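Local coordinates for uncharacterized protein AF_1382 (Archaeoglobus fulgidus DSM 4304, PDB 2QVO), which is of unknown function but has a winged-helix-like fold, consistent with a role in binding DNA, at residues A[15-20]-A[49-54]. Numbering follows the deposited sequence.
Sequences LEILMT and LIIKKF
Ile17 splits its two branches between three partners: CG2 stands anti to the backbone N, while CG1 lies beside that N (chi1 -67°) and carries CD1 forward to Ile50. There Ile17 CD1 settles against the branch point of Ile50, 3.8 Å from Ile50 CG2. The other branch works further along the opposing helix, with Ile17 CG2 meeting Ile51 CD1 at 3.7 Å and Phe54 CE2 at 4.0 Å. Phe54 swings its ring toward helix 12-26 with CG anti to its own carbonyl carbon (chi1 -74°), and the outer end of the ring arrives at Leu18, Phe54 CZ lying 4.0 Å from Leu18 CB. One turn earlier on the same helix, Ile50 CG2 sits 3.5 Å above the plane of that ring, offset toward its rim, and backs one of its faces. Helices 12-26, 33-39 and 44-56 with the hairpin of strands 60-65 and 68-73 follow the order of a winged helix, in which 44-56 would be the probable recognition helix. The two segments cross at -70°, their axes 10.6 Å apart, and no hydrogen bond joins them. An alanine in place of Ile17 would probably open a gap facing Ile50 and Ile51 and leave Phe54 CE2 with less apolar support. Ile36 of helix 33-39 also touches Ile17, while Ile80 and Ile84 of helix 75-90 pack on Leu18.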
loop_
_atom_site.group_PDB
_atom_site.type_symbol
_atom_site.label_atom_id
_atom_site.label_comp_id
_atom_site.label_asym_id
_atom_site.label_seq_id
_atom_site.Cartn_x
_atom_site.Cartn_y
_atom_site.Cartn_z
ATOM N N LEU A 15 6.127 -3.362 2.126
ATOM C CA LEU A 15 5.104 -4.009 2.957
ATOM C C LEU A 15 4.221 -2.994 3.685
ATOM O O LEU A 15 2.987 -3.089 3.628
ATOM C CB LEU A 15 5.746 -4.934 3.998
ATOM C CG LEU A 15 4.731 -5.487 5.004
ATOM C CD1 LEU A 15 3.865 -6.517 4.330
ATOM C CD2 LEU A 15 5.418 -6.063 6.237
ATOM N N GLU A 16 4.861 -2.051 4.381
ATOM C CA GLU A 16 4.157 -1.024 5.152
ATOM C C GLU A 16 3.224 -0.210 4.255
ATOM O O GLU A 16 2.121 0.140 4.675
ATOM C CB GLU A 16 5.132 -0.067 5.845
ATOM C CG GLU A 16 5.790 -0.607 7.109
ATOM C CD GLU A 16 6.941 0.279 7.587
ATOM O OE1 GLU A 16 6.923 1.508 7.310
ATOM O OE2 GLU A 16 7.865 -0.256 8.237
ATOM N N ILE A 17 3.668 0.096 3.041
ATOM C CA ILE A 17 2.834 0.830 2.081
ATOM C C ILE A 17 1.595 0.009 1.692
ATOM O O ILE A 17 0.448 0.492 1.747
ATOM C CB ILE A 17 3.666 1.304 0.856
ATOM C CG1 ILE A 17 4.680 2.356 1.326
ATOM C CG2 ILE A 17 2.773 1.901 -0.238
ATOM C CD1 ILE A 17 5.878 2.536 0.412
ATOM N N LEU A 18 1.827 -1.250 1.331
ATOM C CA LEU A 18 0.738 -2.129 0.952
ATOM C C LEU A 18 -0.304 -2.303 2.051
ATOM O O LEU A 18 -1.507 -2.248 1.767
ATOM C CB LEU A 18 1.293 -3.511 0.565
ATOM C CG LEU A 18 0.227 -4.483 0.063
ATOM C CD1 LEU A 18 -0.430 -3.978 -1.221
ATOM C CD2 LEU A 18 0.848 -5.899 -0.131
ATOM N N MET A 19 0.150 -2.533 3.282
ATOM C CA MET A 19 -0.753 -2.836 4.387
ATOM C C MET A 19 -1.461 -1.554 4.808
ATOM O O MET A 19 -2.610 -1.605 5.208
ATOM C CB MET A 19 -0.032 -3.500 5.567
ATOM C CG MET A 19 0.527 -4.934 5.218
ATOM S SD MET A 19 -0.595 -5.969 4.276
ATOM C CE MET A 19 -1.683 -6.473 5.599
ATOM N N THR A 20 -0.780 -0.414 4.666
ATOM C CA THR A 20 -1.438 0.892 4.911
ATOM C C THR A 20 -2.627 1.131 3.988
ATOM O O THR A 20 -3.697 1.561 4.438
ATOM C CB THR A 20 -0.439 2.084 4.802
ATOM O OG1 THR A 20 0.574 1.948 5.808
ATOM C CG2 THR A 20 -1.165 3.416 5.013
ATOM N N LEU A 49 7.293 6.030 -5.915
ATOM C CA LEU A 49 8.019 4.984 -6.677
ATOM C C LEU A 49 7.437 3.586 -6.429
ATOM O O LEU A 49 7.220 2.809 -7.370
ATOM C CB LEU A 49 9.520 5.012 -6.331
ATOM C CG LEU A 49 10.508 4.079 -7.070
ATOM C CD2 LEU A 49 11.865 4.098 -6.387
ATOM N N ILE A 50 7.191 3.267 -5.162
ATOM C CA ILE A 50 6.620 1.966 -4.796
ATOM C C ILE A 50 5.209 1.765 -5.346
ATOM O O ILE A 50 4.881 0.688 -5.866
ATOM C CB ILE A 50 6.666 1.736 -3.257
ATOM C CG1 ILE A 50 8.119 1.630 -2.771
ATOM C CG2 ILE A 50 5.835 0.512 -2.845
ATOM C CD1 ILE A 50 8.968 0.510 -3.451
ATOM N N ILE A 51 4.374 2.794 -5.220
ATOM C CA ILE A 51 3.030 2.783 -5.807
ATOM C C ILE A 51 3.095 2.490 -7.310
ATOM O O ILE A 51 2.320 1.678 -7.823
ATOM C CB ILE A 51 2.274 4.126 -5.538
ATOM C CG1 ILE A 51 2.028 4.330 -4.032
ATOM C CG2 ILE A 51 0.965 4.204 -6.334
ATOM C CD1 ILE A 51 1.193 3.273 -3.342
ATOM N N LYS A 52 4.021 3.137 -8.013
ATOM C CA LYS A 52 4.181 2.889 -9.453
ATOM C C LYS A 52 4.576 1.430 -9.725
ATOM O O LYS A 52 4.120 0.827 -10.698
ATOM C CB LYS A 52 5.180 3.871 -10.087
ATOM C CG LYS A 52 4.738 5.360 -10.074
ATOM C CD LYS A 52 3.671 5.677 -11.116
ATOM N N LYS A 53 5.397 0.857 -8.850
ATOM C CA LYS A 53 5.768 -0.555 -8.984
ATOM C C LYS A 53 4.557 -1.463 -8.733
ATOM O O LYS A 53 4.359 -2.456 -9.451
ATOM C CB LYS A 53 6.940 -0.913 -8.067
ATOM C CG LYS A 53 8.261 -0.213 -8.469
ATOM C CD LYS A 53 9.458 -0.735 -7.668
ATOM C CE LYS A 53 10.771 -0.191 -8.212
ATOM N N PHE A 54 3.748 -1.114 -7.731
ATOM C CA PHE A 54 2.511 -1.853 -7.445
ATOM C C PHE A 54 1.546 -1.781 -8.619
ATOM O O PHE A 54 0.888 -2.776 -8.954
ATOM C CB PHE A 54 1.808 -1.336 -6.175
ATOM C CG PHE A 54 2.477 -1.737 -4.886
ATOM C CD1 PHE A 54 3.309 -2.850 -4.822
ATOM C CD2 PHE A 54 2.234 -1.029 -3.721
ATOM C CE1 PHE A 54 3.916 -3.221 -3.620
ATOM C CE2 PHE A 54 2.832 -1.401 -2.519
ATOM C CZ PHE A 54 3.683 -2.494 -2.477
#